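Local coordinates for putative exported protein (Bordetella pertussis Tohama I, PDB 2PFZ) that binds pyroglutamic acid and probably serves as the periplasmic solute receptor of a tripartite ATP-independent transporter, at residues L65-N71 against Y144-T148; E72-Y76 against F101-L106. All coordinates share one frame; numbering follows the deposited sequence.

Interaction 1 of 2, residues L65-N71 against Y144-T148. With PCA (pyroglutamic acid), chain B.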
loop_
_atom_site.group_PDB
_atom_site.type_symbol
_atom_site.label_atom_id
_atom_site.label_comp_id
_atom_site.label_asym_id
_atom_site.label_seq_id
_atom_site.Cartn_x
_atom_site.Cartn_y
_atom_site.Cartn_z
ATOM N N LEU A 65 -0.662 -4.808 3.060
ATOM C CA LEU A 65 -0.962 -3.413 2.762
ATOM C C LEU A 65 -1.534 -2.878 4.055
ATOM O O LEU A 65 -2.574 -3.377 4.519
ATOM C CB LEU A 65 -2.052 -3.323 1.695
ATOM C CG LEU A 65 -2.564 -1.916 1.377
ATOM C CD1 LEU A 65 -1.513 -1.175 0.606
ATOM C CD2 LEU A 65 -3.907 -2.024 0.616
ATOM N N LEU A 66 -0.879 -1.885 4.647
ATOM C CA LEU A 66 -1.281 -1.445 5.999
ATOM C C LEU A 66 -2.758 -1.091 6.061
ATOM O O LEU A 66 -3.460 -1.485 6.993
ATOM C CB LEU A 66 -0.447 -0.246 6.461
ATOM C CG LEU A 66 1.052 -0.489 6.646
ATOM C CD1 LEU A 66 1.820 0.803 6.858
ATOM C CD2 LEU A 66 1.265 -1.455 7.796
ATOM N N THR A 67 -3.225 -0.317 5.084
ATOM C CA THR A 67 -4.606 0.166 5.086
ATOM C C THR A 67 -5.686 -0.928 4.992
ATOM O O THR A 67 -6.842 -0.652 5.265
ATOM C CB THR A 67 -4.861 1.299 4.032
ATOM O OG1 THR A 67 -4.324 0.931 2.751
ATOM C CG2 THR A 67 -4.251 2.616 4.501
ATOM N N ASN A 68 -5.320 -2.154 4.602
ATOM C CA ASN A 68 -6.284 -3.256 4.659
ATOM C C ASN A 68 -6.758 -3.512 6.080
ATOM O O ASN A 68 -7.813 -4.150 6.290
ATOM C CB ASN A 68 -5.708 -4.555 4.096
ATOM C CG ASN A 68 -5.971 -4.731 2.619
ATOM O OD1 ASN A 68 -5.220 -5.450 1.925
ATOM N ND2 ASN A 68 -7.051 -4.118 2.125
ATOM N N PHE A 69 -5.991 -3.007 7.055
ATOM C CA PHE A 69 -6.242 -3.314 8.456
ATOM C C PHE A 69 -6.771 -2.129 9.260
ATOM O O PHE A 69 -6.841 -2.161 10.486
ATOM C CB PHE A 69 -5.002 -4.056 9.034
ATOM C CG PHE A 69 -4.686 -5.282 8.242
ATOM C CD1 PHE A 69 -5.423 -6.453 8.439
ATOM C CD2 PHE A 69 -3.781 -5.237 7.190
ATOM C CE1 PHE A 69 -5.222 -7.563 7.648
ATOM C CE2 PHE A 69 -3.553 -6.356 6.398
ATOM C CZ PHE A 69 -4.272 -7.518 6.616
ATOM N N ALA A 70 -7.265 -1.124 8.529
ATOM C CA ALA A 70 -7.784 0.116 9.114
ATOM C C ALA A 70 -8.930 -0.099 10.096
ATOM O O ALA A 70 -9.072 0.669 11.070
ATOM C CB ALA A 70 -8.184 1.117 8.011
ATOM N N ASN A 71 -9.733 -1.140 9.881
ATOM C CA ASN A 71 -10.838 -1.417 10.808
ATOM C C ASN A 71 -10.388 -2.092 12.104
ATOM O O ASN A 71 -11.133 -2.124 13.080
ATOM C CB ASN A 71 -11.980 -2.172 10.116
ATOM C CG ASN A 71 -12.719 -1.295 9.101
ATOM O OD1 ASN A 71 -13.331 -1.790 8.162
ATOM N ND2 ASN A 71 -12.651 0.013 9.292
ATOM N N TYR A 144 -9.849 -1.150 -2.773
ATOM C CA TYR A 144 -8.846 -2.151 -2.414
ATOM C C TYR A 144 -8.629 -2.178 -0.894
ATOM O O TYR A 144 -7.786 -2.926 -0.387
ATOM C CB TYR A 144 -7.535 -1.886 -3.191
ATOM C CG TYR A 144 -6.802 -0.585 -2.879
ATOM C CD1 TYR A 144 -6.702 0.430 -3.841
ATOM C CD2 TYR A 144 -6.209 -0.368 -1.624
ATOM C CE1 TYR A 144 -6.026 1.621 -3.561
ATOM C CE2 TYR A 144 -5.527 0.820 -1.327
ATOM C CZ TYR A 144 -5.436 1.813 -2.319
ATOM O OH TYR A 144 -4.757 2.985 -2.074
ATOM N N SER A 145 -9.412 -1.399 -0.152
ATOM C CA SER A 145 -9.245 -1.327 1.293
ATOM C C SER A 145 -10.503 -0.729 1.905
ATOM O O SER A 145 -11.277 -0.082 1.186
ATOM C CB SER A 145 -8.071 -0.411 1.609
ATOM O OG SER A 145 -8.410 0.944 1.351
ATOM N N PRO A 146 -10.700 -0.897 3.235
ATOM C CA PRO A 146 -11.804 -0.187 3.926
ATOM C C PRO A 146 -11.752 1.324 3.719
ATOM O O PRO A 146 -12.797 1.998 3.658
ATOM C CB PRO A 146 -11.532 -0.489 5.397
ATOM C CG PRO A 146 -10.871 -1.854 5.354
ATOM C CD PRO A 146 -9.950 -1.758 4.172
ATOM N N VAL A 147 -10.537 1.871 3.620
ATOM C CA VAL A 147 -10.385 3.331 3.643
ATOM C C VAL A 147 -10.784 3.882 2.272
ATOM O O VAL A 147 -11.384 4.937 2.128
ATOM C CB VAL A 147 -8.934 3.726 4.089
ATOM C CG1 VAL A 147 -7.955 3.196 3.135
ATOM C CG2 VAL A 147 -8.771 5.280 4.230
ATOM N N THR A 148 -10.487 3.095 1.264
ATOM C CA THR A 148 -10.715 3.459 -0.097
ATOM C C THR A 148 -12.220 3.236 -0.416
ATOM O O THR A 148 -12.819 3.948 -1.240
ATOM C CB THR A 148 -9.631 2.670 -0.835
ATOM O OG1 THR A 148 -8.775 3.500 -1.638
ATOM C CG2 THR A 148 -10.052 1.392 -1.368
HETATM N N PCA B . -2.060 -0.705 -5.837
HETATM C CA PCA B . -2.647 -1.630 -4.847
HETATM C CB PCA B . -2.775 -0.959 -3.479
HETATM C CG PCA B . -2.277 0.463 -3.658
HETATM C CD PCA B . -1.817 0.505 -5.086
HETATM O OE PCA B . -1.234 1.481 -5.583
HETATM C C PCA B . -4.042 -1.954 -5.328
HETATM O O PCA B . -4.668 -2.933 -4.900
HETATM O OXT PCA B . -4.563 -1.209 -6.174
#
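L65 and Y144 are brought together by complementary first torsions: the leucine CG lies anti to its own backbone N (chi1 174°), whereas the tyrosine CG stands between its backbone N and carbonyl carbon (chi1 65°). The result is a right-angled crossing in which L65 CD2 approaches the ring obliquely, 3.6 Å from Y144 CD2. One face of that ring is given to the ligand, with CB of pyroglutamic acid 3.8 Å above the plane and over the ring centre; toward the rim of the opposite face sits T148 OG1. T67 OG1 lies at the ring edge, near its plane. The phenol oxygen is hydrogen-bonded to W204 NE1, which holds the far end of the ring.

The polar link is made by N68. Its ND2 donates to Y144 O at 2.9 Å, meeting a lone pair in the carbonyl plane, but the bond is bent, with an N-H...O angle of 135°. Beyond it, van der Waals packing follows the start of helix 146-155. T67 CB makes an apolar contact with V147 CG1 at 3.7 Å, while P146 CD rests on the backbone O of T67 at 3.5 Å. At the outer end, P146 CB rests on the side-chain oxygen of N71, 3.5 Å from OD1. S145 caps the helix, its OG accepting from T148 N at 3.0 Å and weakly from V147 N.

Y144 is part of the pyroglutamic acid pocket, whose polar grip on the ligand includes R142, S181, S182 and T185. The chemistry therefore divides the work: Y144 offers an apolar ring face to the lactam ring, and the contacts with L65 and W204, together with the hydrogen bond from the N68 side-chain amide to its backbone O, probably limit both tilt of that face and movement of the peptide behind it.

Interaction 2 of 2, residues E72-Y76 against F101-L106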
loop_
_atom_site.group_PDB
_atom_site.type_symbol
_atom_site.label_atom_id
_atom_site.label_comp_id
_atom_site.label_asym_id
_atom_site.label_seq_id
_atom_site.Cartn_x
_atom_site.Cartn_y
_atom_site.Cartn_z
ATOM N N GLU A 72 -9.164 -2.606 12.126
ATOM C CA GLU A 72 -8.685 -3.302 13.319
ATOM C C GLU A 72 -8.108 -2.306 14.324
ATOM O O GLU A 72 -8.295 -2.448 15.529
ATOM C CB GLU A 72 -7.638 -4.340 12.953
ATOM C CG GLU A 72 -8.141 -5.596 12.236
ATOM C CD GLU A 72 -7.004 -6.554 12.008
ATOM O OE1 GLU A 72 -5.960 -6.354 12.667
ATOM O OE2 GLU A 72 -7.143 -7.495 11.198
ATOM N N ASP A 73 -7.412 -1.295 13.819
ATOM C CA ASP A 73 -6.789 -0.279 14.663
ATOM C C ASP A 73 -6.487 0.955 13.821
ATOM O O ASP A 73 -5.979 0.804 12.716
ATOM C CB ASP A 73 -5.482 -0.825 15.252
ATOM C CG ASP A 73 -4.888 0.101 16.303
ATOM O OD1 ASP A 73 -4.294 1.122 15.918
ATOM O OD2 ASP A 73 -5.038 -0.192 17.509
ATOM N N PRO A 74 -6.749 2.173 14.353
ATOM C CA PRO A 74 -6.481 3.422 13.621
ATOM C C PRO A 74 -5.037 3.578 13.087
ATOM O O PRO A 74 -4.834 4.267 12.085
ATOM C CB PRO A 74 -6.809 4.533 14.645
ATOM C CG PRO A 74 -7.572 3.896 15.735
ATOM C CD PRO A 74 -7.355 2.419 15.683
ATOM N N VAL A 75 -4.037 2.934 13.705
ATOM C CA VAL A 75 -2.661 3.126 13.239
ATOM C C VAL A 75 -2.512 2.679 11.788
ATOM O O VAL A 75 -1.683 3.221 11.077
ATOM C CB VAL A 75 -1.603 2.375 14.120
ATOM C CG1 VAL A 75 -1.692 0.879 13.900
ATOM C CG2 VAL A 75 -0.156 2.889 13.812
ATOM N N TYR A 76 -3.347 1.731 11.359
ATOM C CA TYR A 76 -3.282 1.143 10.018
ATOM C C TYR A 76 -3.870 2.040 8.927
ATOM O O TYR A 76 -3.537 1.880 7.752
ATOM C CB TYR A 76 -3.999 -0.208 10.000
ATOM C CG TYR A 76 -3.185 -1.256 10.684
ATOM C CD1 TYR A 76 -1.939 -1.652 10.148
ATOM C CD2 TYR A 76 -3.613 -1.831 11.878
ATOM C CE1 TYR A 76 -1.153 -2.602 10.797
ATOM C CE2 TYR A 76 -2.827 -2.802 12.540
ATOM C CZ TYR A 76 -1.603 -3.171 11.992
ATOM O OH TYR A 76 -0.798 -4.122 12.608
ATOM N N PHE A 101 4.500 3.696 16.628
ATOM C CA PHE A 101 3.170 3.218 16.976
ATOM C C PHE A 101 2.768 1.934 16.230
ATOM O O PHE A 101 2.065 1.098 16.793
ATOM C CB PHE A 101 2.142 4.329 16.778
ATOM C CG PHE A 101 2.346 5.499 17.703
ATOM C CD1 PHE A 101 1.679 5.557 18.926
ATOM C CD2 PHE A 101 3.233 6.524 17.370
ATOM C CE1 PHE A 101 1.890 6.620 19.805
ATOM C CE2 PHE A 101 3.442 7.598 18.251
ATOM C CZ PHE A 101 2.750 7.638 19.460
ATOM N N LEU A 102 3.180 1.816 14.966
ATOM C CA LEU A 102 3.008 0.586 14.180
ATOM C C LEU A 102 3.749 -0.584 14.849
ATOM O O LEU A 102 3.191 -1.675 15.059
ATOM C CB LEU A 102 3.540 0.802 12.762
ATOM C CG LEU A 102 3.324 -0.269 11.678
ATOM C CD1 LEU A 102 1.907 -0.813 11.631
ATOM C CD2 LEU A 102 3.695 0.298 10.331
ATOM N N GLU A 103 5.009 -0.336 15.190
ATOM C CA GLU A 103 5.827 -1.341 15.861
ATOM C C GLU A 103 5.247 -1.746 17.201
ATOM O O GLU A 103 5.242 -2.921 17.534
ATOM C CB GLU A 103 7.254 -0.841 16.050
ATOM C CG GLU A 103 8.011 -0.652 14.761
ATOM C CD GLU A 103 9.467 -0.422 14.999
ATOM O OE1 GLU A 103 9.882 0.747 15.039
ATOM O OE2 GLU A 103 10.195 -1.411 15.183
ATOM N N LYS A 104 4.790 -0.771 17.986
ATOM C CA LYS A 104 4.127 -1.056 19.257
ATOM C C LYS A 104 2.890 -1.950 19.065
ATOM O O LYS A 104 2.764 -3.001 19.719
ATOM C CB LYS A 104 3.788 0.242 20.005
ATOM C CG LYS A 104 2.934 0.055 21.269
ATOM C CD LYS A 104 2.633 1.363 21.942
ATOM C CE LYS A 104 1.912 1.201 23.282
ATOM N NZ LYS A 104 1.438 2.551 23.790
ATOM N N LYS A 105 2.000 -1.555 18.150
ATOM C CA LYS A 105 0.797 -2.340 17.882
ATOM C C LYS A 105 1.143 -3.746 17.417
ATOM O O LYS A 105 0.563 -4.713 17.896
ATOM C CB LYS A 105 -0.106 -1.632 16.855
ATOM C CG LYS A 105 -1.345 -2.444 16.427
ATOM C CD LYS A 105 -2.402 -2.435 17.530
ATOM C CE LYS A 105 -3.528 -3.419 17.222
ATOM N NZ LYS A 105 -4.410 -3.461 18.408
ATOM N N LEU A 106 2.101 -3.859 16.499
ATOM C CA LEU A 106 2.503 -5.170 16.010
ATOM C C LEU A 106 3.094 -6.015 17.137
ATOM O O LEU A 106 2.822 -7.225 17.226
ATOM C CB LEU A 106 3.501 -5.043 14.860
ATOM C CG LEU A 106 2.934 -4.674 13.475
ATOM C CD1 LEU A 106 4.081 -4.257 12.567
ATOM C CD2 LEU A 106 2.124 -5.812 12.853
#
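D73 and K105 meet from opposite directions at the solvent-facing end of this contact, where K105 NZ lies 3.4 Å from D73 OD2. At that length the salt bridge includes a hydrogen bond that is weak, and the lysine methylenes also touch the carboxylate: K105 CD is 3.5 Å from D73 OD2. With CG anti to the backbone N (chi1 175°), K105 CG lies beside V75 and 4.2 Å from Y76 CE2; the bend at chi2 (75°) then turns CD, CE and NZ toward D73.

Deeper in, the contact is apolar. Y76 crosses L102 at about a right angle, with L102 CD1 3.6 Å from Y76 CE1 in an oblique approach to the ring. L106 CD2 packs against the phenol end, 3.4 Å from Y76 OH. V75 places CG2 against the helix backbone, 3.7 Å from L102 N and close to the carbonyl carbon of F101, while its other methyl, CG1, lies over one face of the Y76 ring, offset toward the rim.

In the next shell, D73 is fixed by its own turn: OD1 accepts from V75 N at 2.9 Å through the anti lone pair, nearly straight at 171°, which leaves OD2 directed to K105. V75 O is hydrogen-bonded to Q98 NE2, about one turn before L102 on the same helix, and P74 O to W283 NE1. L66 and F69 pack against Y76, and M294 of helix 289-299 touches both V75 and F101.

The acceptance by D73 OD1 of the backbone N-H two residues later, that of V75, is an Asx turn. Here it shapes a loop that lies along helix 88-107, between strand 61-65 and that helix in the two-lobed α/β architecture of periplasmic solute-binding proteins.

Strand 61-65 of the three-stranded sheet leads into residues 65-71, the first half of interaction 1, and the chain runs directly on into 72-76, the first half of interaction 2. Helix 88-107 then returns to 72-76 and closes the shorter loop. Only after strands 111-118, 123-126 and 140-143 does 144-148 close the longer one, so interaction 2 is enclosed by interaction 1 and the two do not cross. Their centres are 12 Å apart, and L66 O lies 3.3 Å from Y76 CB. Since strand 140-143 belongs to the six-stranded sheet, interaction 1 ties the end of one sheet to the end of the other, while interaction 2 ties the loop to helix 88-107.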